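Local atomic coordinates of phosphotransferase (Brucella abortus, PDB entry 4QPK), a protein that relays phosphoryl groups as a histidine phosphotransferase in the regulatory phosphorelay that controls growth, division and intracellular survival of the pathogen in mammalian host cells. Residues A92-Q97 against A122-R127; D117-A122 against F133-A138; L150-L155 against S212-Y217; E197-A202 against I229-T234. All blocks are in the same frame, centred on the assembly; numbering follows the deposited sequence.

In the fold
From the N terminus the chain first builds the helical hairpin 43-74 and 78-102, which carries the phosphoacceptor His56. Contact 1 closes the first loop by laying helix 115-126 against the second hairpin helix. Before it closes, contact 2 has opened on the same helix, so the two cross; they share Ala122, and contact 2 ties the helix to edge strand 132-136 of the five-stranded sheet. Contact 3 follows in series and joins helix 144-160 to helix 213-225 across a long loop. Contact 4 opens inside that loop and closes beyond it, crossing contact 3 and bringing helix 193-199 to the other outermost strand, 229-233. Contacts 2 and 4 thus reach opposite edges of one sheet.

Contact 1: A92-Q97 against A122-R127; sequences ASARLQ and ATEYFR. With NA (sodium ion), chain E; GOL (glycerol), chain F.
The hydroxyl Tyr125 OH is hydrogen-bonded to glycerol O3 at 2.6 Å, while Arg95 NH1 stands 3.3 Å from the same Tyr125 OH. The guanidinium approaches the phenol obliquely, its plane turned 75° from the ring, at the end of a chain extended from CG to NE; Asn91, through Arg95 NE, and Glu129, through Arg95 NH2, hold it from outside. The glycerol, probably from the crystallisation liquor, spans both helices, because its O2 also binds Arg95 O at 2.7 Å, and it reaches Asp57, next in sequence to the phosphoacceptor His56. Further along, Ala94 CB packs on Glu124 CG at 3.7 Å. The Glu124 chain bends at chi2 (61°), and its OE2 and its own carbonyl O each lie 3.0 Å from one sodium ion, a site to which Asn128 also belongs; Glu124 OE1 turns to Arg90 in a salt bridge. Ala94 and Tyr125 are the nearest CA pair, consistent with the close 8.5 Å approach of the segment axes, which cross at 141°. Ala92 and Leu96 meet isoleucines of the second subunit. The contact lies where the DHp hairpin meets the kinase-like C-terminal domain.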
loop_
_atom_site.group_PDB
_atom_site.type_symbol
_atom_site.label_atom_id
_atom_site.label_comp_id
_atom_site.label_asym_id
_atom_site.label_seq_id
_atom_site.Cartn_x
_atom_site.Cartn_y
_atom_site.Cartn_z
ATOM N N ALA B 92 2.376 -11.615 -6.981
ATOM C CA ALA B 92 1.833 -10.716 -5.965
ATOM C C ALA B 92 2.874 -10.430 -4.874
ATOM O O ALA B 92 3.072 -9.274 -4.471
ATOM C CB ALA B 92 0.570 -11.324 -5.352
ATOM N N SER B 93 3.554 -11.487 -4.436
ATOM C CA SER B 93 4.576 -11.360 -3.388
ATOM C C SER B 93 5.697 -10.439 -3.849
ATOM O O SER B 93 6.132 -9.557 -3.102
ATOM C CB SER B 93 5.152 -12.734 -3.019
ATOM O OG SER B 93 6.043 -12.640 -1.904
ATOM N N ALA B 94 6.151 -10.635 -5.087
ATOM C CA ALA B 94 7.254 -9.833 -5.616
ATOM C C ALA B 94 6.862 -8.366 -5.672
ATOM O O ALA B 94 7.658 -7.497 -5.351
ATOM C CB ALA B 94 7.685 -10.327 -7.000
ATOM N N ARG B 95 5.622 -8.086 -6.060
ATOM C CA ARG B 95 5.193 -6.701 -6.158
ATOM C C ARG B 95 5.076 -6.058 -4.767
ATOM O O ARG B 95 5.462 -4.910 -4.583
ATOM C CB ARG B 95 3.871 -6.609 -6.930
ATOM C CG ARG B 95 4.084 -6.924 -8.393
ATOM C CD ARG B 95 2.836 -6.812 -9.243
ATOM N NE ARG B 95 3.154 -7.316 -10.570
ATOM C CZ ARG B 95 3.800 -6.609 -11.492
ATOM N NH1 ARG B 95 4.169 -5.366 -11.235
ATOM N NH2 ARG B 95 4.085 -7.145 -12.667
ATOM N N LEU B 96 4.570 -6.812 -3.790
ATOM C CA LEU B 96 4.437 -6.305 -2.419
ATOM C C LEU B 96 5.808 -6.064 -1.775
ATOM O O LEU B 96 6.021 -5.053 -1.096
ATOM C CB LEU B 96 3.573 -7.268 -1.591
ATOM C CG LEU B 96 2.088 -7.201 -2.002
ATOM C CD1 LEU B 96 1.329 -8.477 -1.572
ATOM C CD2 LEU B 96 1.369 -5.956 -1.462
ATOM N N GLN B 97 6.737 -6.997 -1.966
ATOM C CA GLN B 97 8.071 -6.823 -1.383
ATOM C C GLN B 97 8.800 -5.632 -2.023
ATOM O O GLN B 97 9.510 -4.890 -1.341
ATOM C CB GLN B 97 8.914 -8.096 -1.535
ATOM C CG GLN B 97 8.421 -9.317 -0.744
ATOM C CD GLN B 97 8.427 -9.088 0.766
ATOM O OE1 GLN B 97 9.166 -8.251 1.271
ATOM N NE2 GLN B 97 7.629 -9.863 1.490
ATOM N N ALA B 122 14.328 -5.950 -6.299
ATOM C CA ALA B 122 14.250 -5.540 -7.708
ATOM C C ALA B 122 14.398 -6.745 -8.648
ATOM O O ALA B 122 13.694 -6.859 -9.651
ATOM C CB ALA B 122 15.310 -4.496 -8.023
ATOM N N THR B 123 15.334 -7.631 -8.332
ATOM C CA THR B 123 15.573 -8.792 -9.189
ATOM C C THR B 123 14.334 -9.693 -9.251
ATOM O O THR B 123 13.932 -10.147 -10.323
ATOM C CB THR B 123 16.803 -9.574 -8.699
ATOM O OG1 THR B 123 17.934 -8.697 -8.745
ATOM C CG2 THR B 123 17.068 -10.796 -9.592
ATOM N N GLU B 124 13.709 -9.922 -8.103
ATOM C CA GLU B 124 12.510 -10.752 -8.060
ATOM C C GLU B 124 11.337 -10.052 -8.774
ATOM O O GLU B 124 10.530 -10.695 -9.464
ATOM C CB GLU B 124 12.159 -11.075 -6.598
ATOM C CG GLU B 124 10.930 -11.940 -6.359
ATOM C CD GLU B 124 11.019 -13.320 -6.991
ATOM O OE1 GLU B 124 12.144 -13.772 -7.339
ATOM O OE2 GLU B 124 9.957 -13.978 -7.083
ATOM N N TYR B 125 11.243 -8.737 -8.606
ATOM C CA TYR B 125 10.208 -7.957 -9.268
ATOM C C TYR B 125 10.317 -8.116 -10.785
ATOM O O TYR B 125 9.321 -8.365 -11.461
ATOM C CB TYR B 125 10.314 -6.475 -8.876
ATOM C CG TYR B 125 9.281 -5.559 -9.502
ATOM C CD1 TYR B 125 8.041 -5.386 -8.917
ATOM C CD2 TYR B 125 9.565 -4.856 -10.666
ATOM C CE1 TYR B 125 7.101 -4.539 -9.476
ATOM C CE2 TYR B 125 8.624 -4.010 -11.238
ATOM C CZ TYR B 125 7.396 -3.855 -10.634
ATOM O OH TYR B 125 6.455 -3.007 -11.191
ATOM N N PHE B 126 11.529 -7.982 -11.319
ATOM C CA PHE B 126 11.676 -7.991 -12.779
ATOM C C PHE B 126 11.572 -9.377 -13.392
ATOM O O PHE B 126 11.486 -9.511 -14.607
ATOM C CB PHE B 126 12.971 -7.300 -13.204
ATOM C CG PHE B 126 12.817 -5.826 -13.330
ATOM C CD1 PHE B 126 12.975 -5.001 -12.233
ATOM C CD2 PHE B 126 12.440 -5.260 -14.550
ATOM C CE1 PHE B 126 12.797 -3.626 -12.344
ATOM C CE2 PHE B 126 12.259 -3.888 -14.673
ATOM C CZ PHE B 126 12.436 -3.068 -13.563
ATOM N N ARG B 127 11.562 -10.403 -12.553
ATOM C CA ARG B 127 11.161 -11.729 -13.018
ATOM C C ARG B 127 9.742 -11.682 -13.602
ATOM O O ARG B 127 9.405 -12.465 -14.496
ATOM C CB ARG B 127 11.218 -12.731 -11.876
ATOM C CG ARG B 127 12.603 -13.182 -11.511
ATOM C CD ARG B 127 12.533 -14.444 -10.677
ATOM N NE ARG B 127 11.755 -15.491 -11.330
ATOM C CZ ARG B 127 12.284 -16.512 -12.002
ATOM N NH1 ARG B 127 13.603 -16.629 -12.110
ATOM N NH2 ARG B 127 11.496 -17.421 -12.562
HETATM NA NA NA E . 8.537 -12.900 -9.460
HETATM C C1 GOL F . 3.511 -1.785 -6.503
HETATM O O1 GOL F . 3.022 -0.575 -7.039
HETATM C C2 GOL F . 4.791 -2.140 -7.242
HETATM O O2 GOL F . 5.557 -3.069 -6.511
HETATM C C3 GOL F . 4.415 -2.784 -8.565
HETATM O O3 GOL F . 4.785 -1.896 -9.589
#

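Contact 2: D117-A122 against F133-A138; sequences DAQNVA and FTWEGA
Gln119 lies over Trp135 in a CH-pi contact. The glutamine chain is extended, CG anti to the backbone N, and lies across one face of the indole. Its CG sits over the five-membered ring, 3.6 Å from the centroid and almost on the ring normal. Gln119 CB is over the same face, 3.6 Å from Trp135 CE2. The terminal amide continues the overlap: its plane is only 7° from that of the indole, and Gln119 CD comes to 3.4 Å from Trp135 CD1. Apolar packing adds the small residues of the helix. Ala118 CB touches Trp135 CH2 at 4.0 Å, at the far end of the six-membered ring, and Ala122 CB touches both Phe133 CZ, at 3.8 Å, and Trp135 CZ3. The carbonyl of Ala122 lies over one face of the Phe133 ring, which also stacks with Phe126.

In the fold, this is a helix laid on a sheet: segment 117-122 of helix 115-126 runs nearly antiparallel to 133-136, at 172°, on the alpha/beta sandwich of the domain that resembles the catalytic and ATP-binding domain of histidine kinases. Phe133 and Trp135, two apart in the strand, point to the helix, and Trp135 also reaches Leu150 of helix 144-160.

Polar contact between the segments runs through water. One molecule donates both to Gln119 OE1, at 2.8 Å, and to Gly137 O, at 2.7 Å, linking the glutamine amide to the backbone two residues after Trp135. Gly137 has a positive phi at which a CB would meet the preceding carbonyl O.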
loop_
_atom_site.group_PDB
_atom_site.type_symbol
_atom_site.label_atom_id
_atom_site.label_comp_id
_atom_site.label_asym_id
_atom_site.label_seq_id
_atom_site.Cartn_x
_atom_site.Cartn_y
_atom_site.Cartn_z
ATOM N N ASP B 117 19.376 -5.476 -0.158
ATOM C CA ASP B 117 17.928 -5.715 -0.082
ATOM C C ASP B 117 17.226 -5.136 -1.305
ATOM O O ASP B 117 16.277 -5.726 -1.838
ATOM C CB ASP B 117 17.344 -5.100 1.193
ATOM C CG ASP B 117 17.798 -5.820 2.447
ATOM O OD1 ASP B 117 17.987 -7.058 2.394
ATOM O OD2 ASP B 117 17.950 -5.150 3.492
ATOM N N ALA B 118 17.667 -3.955 -1.726
ATOM C CA ALA B 118 17.103 -3.335 -2.923
ATOM C C ALA B 118 17.341 -4.226 -4.140
ATOM O O ALA B 118 16.435 -4.450 -4.947
ATOM C CB ALA B 118 17.719 -1.927 -3.144
ATOM N N GLN B 119 18.562 -4.737 -4.279
ATOM C CA GLN B 119 18.864 -5.618 -5.404
ATOM C C GLN B 119 17.977 -6.862 -5.361
ATOM O O GLN B 119 17.453 -7.302 -6.394
ATOM C CB GLN B 119 20.355 -6.008 -5.421
ATOM C CG GLN B 119 20.696 -6.939 -6.575
ATOM C CD GLN B 119 22.165 -7.279 -6.659
ATOM O OE1 GLN B 119 22.954 -6.879 -5.807
ATOM N NE2 GLN B 119 22.540 -8.037 -7.689
ATOM N N ASN B 120 17.790 -7.430 -4.175
ATOM C CA ASN B 120 16.957 -8.631 -4.082
ATOM C C ASN B 120 15.514 -8.384 -4.521
ATOM O O ASN B 120 14.978 -9.149 -5.327
ATOM C CB ASN B 120 16.979 -9.188 -2.663
ATOM C CG ASN B 120 18.297 -9.870 -2.325
ATOM O OD1 ASN B 120 19.052 -10.260 -3.210
ATOM N ND2 ASN B 120 18.566 -10.032 -1.038
ATOM N N VAL B 121 14.878 -7.330 -4.007
ATOM C CA VAL B 121 13.467 -7.145 -4.344
ATOM C C VAL B 121 13.343 -6.684 -5.792
ATOM O O VAL B 121 12.366 -7.009 -6.460
ATOM C CB VAL B 121 12.726 -6.153 -3.379
ATOM C CG1 VAL B 121 12.797 -6.668 -1.938
ATOM C CG2 VAL B 121 13.267 -4.705 -3.483
ATOM N N ALA B 122 14.328 -5.950 -6.299
ATOM C CA ALA B 122 14.250 -5.540 -7.708
ATOM C C ALA B 122 14.398 -6.745 -8.648
ATOM O O ALA B 122 13.694 -6.859 -9.651
ATOM C CB ALA B 122 15.310 -4.496 -8.023
ATOM N N PHE B 133 16.899 -8.065 -16.918
ATOM C CA PHE B 133 17.307 -7.180 -15.836
ATOM C C PHE B 133 18.694 -7.526 -15.306
ATOM O O PHE B 133 18.966 -8.685 -14.994
ATOM C CB PHE B 133 16.275 -7.257 -14.697
ATOM C CG PHE B 133 16.576 -6.349 -13.532
ATOM C CD1 PHE B 133 16.370 -4.983 -13.625
ATOM C CD2 PHE B 133 17.047 -6.868 -12.334
ATOM C CE1 PHE B 133 16.650 -4.145 -12.558
ATOM C CE2 PHE B 133 17.313 -6.043 -11.251
ATOM C CZ PHE B 133 17.121 -4.674 -11.361
ATOM N N THR B 134 19.564 -6.522 -15.205
ATOM C CA THR B 134 20.884 -6.703 -14.600
ATOM C C THR B 134 21.203 -5.595 -13.599
ATOM O O THR B 134 20.752 -4.458 -13.734
ATOM C CB THR B 134 22.026 -6.742 -15.655
ATOM O OG1 THR B 134 21.992 -5.551 -16.453
ATOM C CG2 THR B 134 21.903 -7.949 -16.559
ATOM N N TRP B 135 22.029 -5.943 -12.620
ATOM C CA TRP B 135 22.401 -5.058 -11.527
ATOM C C TRP B 135 23.879 -5.193 -11.269
ATOM O O TRP B 135 24.380 -6.294 -11.034
ATOM C CB TRP B 135 21.623 -5.427 -10.264
ATOM C CG TRP B 135 21.841 -4.566 -9.044
ATOM C CD1 TRP B 135 22.975 -4.460 -8.286
ATOM C CD2 TRP B 135 20.853 -3.762 -8.402
ATOM N NE1 TRP B 135 22.757 -3.607 -7.229
ATOM C CE2 TRP B 135 21.459 -3.170 -7.275
ATOM C CE3 TRP B 135 19.511 -3.474 -8.680
ATOM C CZ2 TRP B 135 20.764 -2.314 -6.420
ATOM C CZ3 TRP B 135 18.830 -2.624 -7.838
ATOM C CH2 TRP B 135 19.453 -2.051 -6.725
ATOM N N GLU B 136 24.563 -4.060 -11.259
ATOM C CA GLU B 136 25.993 -4.031 -11.080
ATOM C C GLU B 136 26.305 -2.945 -10.046
ATOM O O GLU B 136 25.755 -1.848 -10.102
ATOM C CB GLU B 136 26.660 -3.760 -12.436
ATOM C CG GLU B 136 28.128 -3.994 -12.498
ATOM C CD GLU B 136 28.695 -3.758 -13.892
ATOM O OE1 GLU B 136 27.916 -3.449 -14.828
ATOM O OE2 GLU B 136 29.918 -3.917 -14.058
ATOM N N GLY B 137 27.194 -3.257 -9.114
ATOM C CA GLY B 137 27.618 -2.303 -8.106
ATOM C C GLY B 137 27.688 -2.894 -6.711
ATOM O O GLY B 137 26.878 -3.738 -6.337
ATOM N N ALA B 138 28.650 -2.404 -5.937
ATOM C CA ALA B 138 28.933 -2.897 -4.594
ATOM C C ALA B 138 27.759 -2.713 -3.639
ATOM O O ALA B 138 27.094 -1.680 -3.657
ATOM C CB ALA B 138 30.166 -2.203 -4.036
HETATM O O HOH W 1 25.619 -6.143 -6.465
#

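Contact 3: L150-L155 against S212-Y217; sequences LLNMLL and SVQPYY
Gln214 leaves helix 213-225 with CG anti to the backbone N (chi1 -167°) and then bends at chi2 (-84°), which carries its amide to Asn152 on helix 144-160. The two side chains run alongside in opposite senses, their amides nearly coplanar. In this setting Gln214 NE2 gives one hydrogen to each of two acceptors of a single residue. The bond to Asn152 OD1 is 2.9 Å long and nearly straight (167°); it falls in the carbonyl plane, on a lone pair. The bond to the backbone Asn152 O is 3.1 Å and more bent, with the donor tilted out of that carbonyl plane.

Hydrocarbon closes in around the pair. Leu155, one turn on from Asn152, lies against the glutamine, its CB 3.6 Å from Gln214 NE2. The Tyr217 ring plane is steeply inclined to the Asn152 amide, and Asn152 OD1 lies at the ring edge, in its plane, 3.6 Å from Tyr217 CD2; the hydroxyl Tyr217 OH is bound by Lys148.

Asn152 ND2 is bound in turn to the carbonyls of Lys148 and Ala102, so the second-shell backbone fixes the rotation of this amide and presents OD1 to the glutamine. The axes of segments 150-155 and 213-217 are 9.8 Å apart, and the buried gap is bridged by directional amide bonds that use both hydrogens of Gln214 NE2.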
loop_
_atom_site.group_PDB
_atom_site.type_symbol
_atom_site.label_atom_id
_atom_site.label_comp_id
_atom_site.label_asym_id
_atom_site.label_seq_id
_atom_site.Cartn_x
_atom_site.Cartn_y
_atom_site.Cartn_z
ATOM N N LEU B 150 16.438 5.234 -6.193
ATOM C CA LEU B 150 16.979 4.212 -7.081
ATOM C C LEU B 150 15.889 3.242 -7.561
ATOM O O LEU B 150 15.729 3.025 -8.764
ATOM C CB LEU B 150 18.123 3.457 -6.374
ATOM C CG LEU B 150 18.698 2.188 -7.024
ATOM C CD1 LEU B 150 19.265 2.468 -8.396
ATOM C CD2 LEU B 150 19.752 1.574 -6.109
ATOM N N LEU B 151 15.128 2.668 -6.634
ATOM C CA LEU B 151 14.099 1.708 -7.017
ATOM C C LEU B 151 13.005 2.364 -7.863
ATOM O O LEU B 151 12.472 1.749 -8.780
ATOM C CB LEU B 151 13.484 1.042 -5.781
ATOM C CG LEU B 151 14.417 0.097 -5.026
ATOM C CD1 LEU B 151 13.693 -0.440 -3.791
ATOM C CD2 LEU B 151 14.854 -1.064 -5.908
ATOM N N ASN B 152 12.662 3.613 -7.559
ATOM C CA ASN B 152 11.653 4.294 -8.357
ATOM C C ASN B 152 12.151 4.632 -9.766
ATOM O O ASN B 152 11.370 4.652 -10.710
ATOM C CB ASN B 152 11.167 5.550 -7.643
ATOM C CG ASN B 152 10.052 5.237 -6.652
ATOM O OD1 ASN B 152 8.875 5.211 -7.019
ATOM N ND2 ASN B 152 10.423 4.950 -5.415
ATOM N N MET B 153 13.445 4.875 -9.901
ATOM C CA MET B 153 14.041 5.063 -11.214
ATOM C C MET B 153 13.946 3.779 -12.051
ATOM O O MET B 153 13.868 3.847 -13.269
ATOM C CB MET B 153 15.503 5.511 -11.077
ATOM C CG MET B 153 15.636 6.939 -10.605
ATOM S SD MET B 153 17.335 7.463 -10.330
ATOM C CE MET B 153 17.997 7.583 -11.992
ATOM N N LEU B 154 13.958 2.605 -11.408
ATOM C CA LEU B 154 13.765 1.358 -12.158
ATOM C C LEU B 154 12.388 1.327 -12.794
ATOM O O LEU B 154 12.210 0.827 -13.903
ATOM C CB LEU B 154 13.909 0.137 -11.251
ATOM C CG LEU B 154 15.162 0.046 -10.400
ATOM C CD1 LEU B 154 15.209 -1.325 -9.711
ATOM C CD2 LEU B 154 16.386 0.308 -11.249
ATOM N N LEU B 155 11.396 1.852 -12.076
ATOM C CA LEU B 155 10.037 1.837 -12.603
ATOM C C LEU B 155 9.910 2.797 -13.787
ATOM O O LEU B 155 9.221 2.496 -14.768
ATOM C CB LEU B 155 9.021 2.186 -11.499
ATOM C CG LEU B 155 8.948 1.184 -10.343
ATOM C CD1 LEU B 155 7.869 1.624 -9.344
ATOM C CD2 LEU B 155 8.628 -0.200 -10.859
ATOM N N SER B 212 0.142 8.712 -12.486
ATOM C CA SER B 212 1.193 9.729 -12.474
ATOM C C SER B 212 1.823 10.007 -11.105
ATOM O O SER B 212 2.786 10.769 -11.026
ATOM C CB SER B 212 0.648 11.041 -13.058
ATOM O OG SER B 212 -0.495 11.488 -12.343
ATOM N N VAL B 213 1.298 9.409 -10.031
ATOM C CA VAL B 213 1.891 9.639 -8.715
ATOM C C VAL B 213 3.304 9.065 -8.650
ATOM O O VAL B 213 4.139 9.591 -7.937
ATOM C CB VAL B 213 1.021 9.049 -7.560
ATOM C CG1 VAL B 213 0.967 7.534 -7.593
ATOM C CG2 VAL B 213 1.520 9.530 -6.189
ATOM N N GLN B 214 3.589 8.011 -9.411
ATOM C CA GLN B 214 4.898 7.381 -9.277
ATOM C C GLN B 214 6.019 8.264 -9.862
ATOM O O GLN B 214 7.049 8.446 -9.217
ATOM C CB GLN B 214 4.896 5.981 -9.914
ATOM C CG GLN B 214 6.113 5.124 -9.547
ATOM C CD GLN B 214 7.292 5.405 -10.432
ATOM O OE1 GLN B 214 7.129 5.635 -11.636
ATOM N NE2 GLN B 214 8.493 5.370 -9.860
ATOM N N PRO B 215 5.827 8.828 -11.077
ATOM C CA PRO B 215 6.864 9.785 -11.507
ATOM C C PRO B 215 6.955 11.036 -10.628
ATOM O O PRO B 215 8.060 11.532 -10.397
ATOM C CB PRO B 215 6.441 10.154 -12.939
ATOM C CG PRO B 215 5.066 9.607 -13.124
ATOM C CD PRO B 215 4.953 8.437 -12.195
ATOM N N TYR B 216 5.819 11.519 -10.125
ATOM C CA TYR B 216 5.831 12.635 -9.188
ATOM C C TYR B 216 6.667 12.281 -7.967
ATOM O O TYR B 216 7.555 13.030 -7.551
ATOM C CB TYR B 216 4.396 13.003 -8.782
ATOM C CG TYR B 216 4.345 13.963 -7.617
ATOM C CD1 TYR B 216 4.462 15.332 -7.806
ATOM C CD2 TYR B 216 4.213 13.487 -6.319
ATOM C CE1 TYR B 216 4.428 16.204 -6.724
ATOM C CE2 TYR B 216 4.188 14.347 -5.235
ATOM C CZ TYR B 216 4.292 15.700 -5.442
ATOM O OH TYR B 216 4.264 16.544 -4.347
ATOM N N TYR B 217 6.397 11.103 -7.417
ATOM C CA TYR B 217 7.078 10.622 -6.221
ATOM C C TYR B 217 8.583 10.466 -6.435
ATOM O O TYR B 217 9.395 10.770 -5.543
ATOM C CB TYR B 217 6.455 9.289 -5.799
ATOM C CG TYR B 217 6.963 8.699 -4.491
ATOM C CD1 TYR B 217 6.826 9.377 -3.290
ATOM C CD2 TYR B 217 7.541 7.432 -4.465
ATOM C CE1 TYR B 217 7.276 8.820 -2.101
ATOM C CE2 TYR B 217 7.995 6.871 -3.279
ATOM C CZ TYR B 217 7.856 7.566 -2.100
ATOM O OH TYR B 217 8.309 6.991 -0.931
#

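Contact 4: E197-A202 against I229-T234; sequences ELHSGA and ISIHAT
His199, in the last turn of helix 193-199, reaches to the strand backbone and has most of the surface buried here. Its CG is anti to the backbone N (chi1 178°), which extends the imidazole outward, and NE2 donates to Ile229 O at 2.7 Å. The acceptor lies near the ring plane, but the donor sits well above the carbonyl plane, 46° out of it, and therefore misses the lone pairs. Ile231 covers one face of the same ring: its CG1 lies above it, and CD1 comes to 3.7 Å from His199 ND1. Ile229 itself contributes mainly its carbonyl, with CB 4.1 Å from His199 NE2, and packs further on Thr218 and Ala222 of helix 213-225. The helix is terminated by a Schellman motif, in which Gly201, with positive phi, and Ala202 bond back into the last turn. Glu197 O takes both Ala202 N and Ser200 OG, the latter at 2.7 Å, from opposite faces of its plane. Strand 229-233 is outermost in its sheet, and Ser230 and His232 pair with strand 238-242; a histidine thus supplies a donor to the edge of the mixed sheet in this histidine-kinase-like alpha/beta domain.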
loop_
_atom_site.group_PDB
_atom_site.type_symbol
_atom_site.label_atom_id
_atom_site.label_comp_id
_atom_site.label_asym_id
_atom_site.label_seq_id
_atom_site.Cartn_x
_atom_site.Cartn_y
_atom_site.Cartn_z
ATOM N N GLU B 197 7.421 15.594 -18.644
ATOM C CA GLU B 197 6.673 16.794 -18.283
ATOM C C GLU B 197 7.036 17.354 -16.907
ATOM O O GLU B 197 7.459 18.502 -16.779
ATOM C CB GLU B 197 5.179 16.458 -18.319
ATOM C CG GLU B 197 4.239 17.598 -18.017
ATOM C CD GLU B 197 2.788 17.142 -18.054
ATOM O OE1 GLU B 197 2.520 15.984 -17.663
ATOM O OE2 GLU B 197 1.920 17.930 -18.479
ATOM N N LEU B 198 6.878 16.531 -15.875
ATOM C CA LEU B 198 7.162 16.958 -14.511
ATOM C C LEU B 198 8.640 17.293 -14.300
ATOM O O LEU B 198 8.978 18.268 -13.627
ATOM C CB LEU B 198 6.725 15.877 -13.526
ATOM C CG LEU B 198 5.221 15.642 -13.504
ATOM C CD1 LEU B 198 4.884 14.382 -12.709
ATOM C CD2 LEU B 198 4.523 16.869 -12.927
ATOM N N HIS B 199 9.511 16.481 -14.889
ATOM C CA HIS B 199 10.955 16.657 -14.737
ATOM C C HIS B 199 11.408 17.973 -15.375
ATOM O O HIS B 199 12.352 18.610 -14.911
ATOM C CB HIS B 199 11.702 15.472 -15.355
ATOM C CG HIS B 199 13.193 15.592 -15.281
ATOM N ND1 HIS B 199 13.956 15.959 -16.367
ATOM C CD2 HIS B 199 14.063 15.371 -14.265
ATOM C CE1 HIS B 199 15.232 15.977 -16.022
ATOM N NE2 HIS B 199 15.324 15.619 -14.754
ATOM N N SER B 200 10.707 18.390 -16.421
ATOM C CA SER B 200 11.049 19.638 -17.086
ATOM C C SER B 200 10.583 20.857 -16.297
ATOM O O SER B 200 10.959 21.978 -16.623
ATOM C CB SER B 200 10.460 19.674 -18.494
ATOM O OG SER B 200 9.051 19.832 -18.458
ATOM N N GLY B 201 9.794 20.643 -15.247
ATOM C CA GLY B 201 9.326 21.740 -14.417
ATOM C C GLY B 201 7.966 22.271 -14.845
ATOM O O GLY B 201 7.555 23.363 -14.439
ATOM N N ALA B 202 7.259 21.486 -15.647
ATOM C CA ALA B 202 5.936 21.875 -16.130
ATOM C C ALA B 202 4.832 21.293 -15.262
ATOM O O ALA B 202 4.888 20.123 -14.885
ATOM C CB ALA B 202 5.752 21.444 -17.554
ATOM N N ILE B 229 18.166 14.235 -11.158
ATOM C CA ILE B 229 18.014 13.247 -12.212
ATOM C C ILE B 229 18.291 13.867 -13.573
ATOM O O ILE B 229 17.776 14.943 -13.891
ATOM C CB ILE B 229 16.599 12.629 -12.232
ATOM C CG1 ILE B 229 16.312 11.939 -10.901
ATOM C CG2 ILE B 229 16.472 11.634 -13.377
ATOM C CD1 ILE B 229 14.865 11.476 -10.741
ATOM N N SER B 230 19.115 13.190 -14.364
ATOM C CA SER B 230 19.351 13.585 -15.751
ATOM C C SER B 230 18.813 12.536 -16.701
ATOM O O SER B 230 18.835 11.331 -16.409
ATOM C CB SER B 230 20.844 13.808 -16.011
ATOM O OG SER B 230 21.332 14.884 -15.223
ATOM N N ILE B 231 18.326 12.997 -17.845
ATOM C CA ILE B 231 17.841 12.115 -18.890
ATOM C C ILE B 231 18.708 12.306 -20.123
ATOM O O ILE B 231 18.823 13.418 -20.630
ATOM C CB ILE B 231 16.384 12.401 -19.273
ATOM C CG1 ILE B 231 15.475 12.405 -18.041
ATOM C CG2 ILE B 231 15.902 11.384 -20.280
ATOM C CD1 ILE B 231 14.048 12.835 -18.350
ATOM N N HIS B 232 19.327 11.226 -20.583
ATOM C CA HIS B 232 20.072 11.232 -21.842
ATOM C C HIS B 232 19.511 10.202 -22.816
ATOM O O HIS B 232 19.765 9.009 -22.670
ATOM C CB HIS B 232 21.558 10.968 -21.609
ATOM C CG HIS B 232 22.383 11.101 -22.854
ATOM N ND1 HIS B 232 21.916 11.724 -23.987
ATOM C CD2 HIS B 232 23.636 10.677 -23.141
ATOM C CE1 HIS B 232 22.848 11.683 -24.928
ATOM N NE2 HIS B 232 23.899 11.058 -24.436
ATOM N N ALA B 233 18.732 10.669 -23.790
ATOM C CA ALA B 233 18.083 9.794 -24.763
ATOM C C ALA B 233 18.740 9.862 -26.145
ATOM O O ALA B 233 18.880 10.944 -26.718
ATOM C CB ALA B 233 16.608 10.138 -24.877
ATOM N N THR B 234 19.165 8.706 -26.654
ATOM C CA THR B 234 19.687 8.580 -28.012
ATOM C C THR B 234 18.844 7.562 -28.789
ATOM O O THR B 234 17.869 7.021 -28.255
ATOM C CB THR B 234 21.162 8.142 -28.027
ATOM O OG1 THR B 234 21.271 6.771 -27.611
ATOM C CG2 THR B 234 21.993 9.025 -27.110
#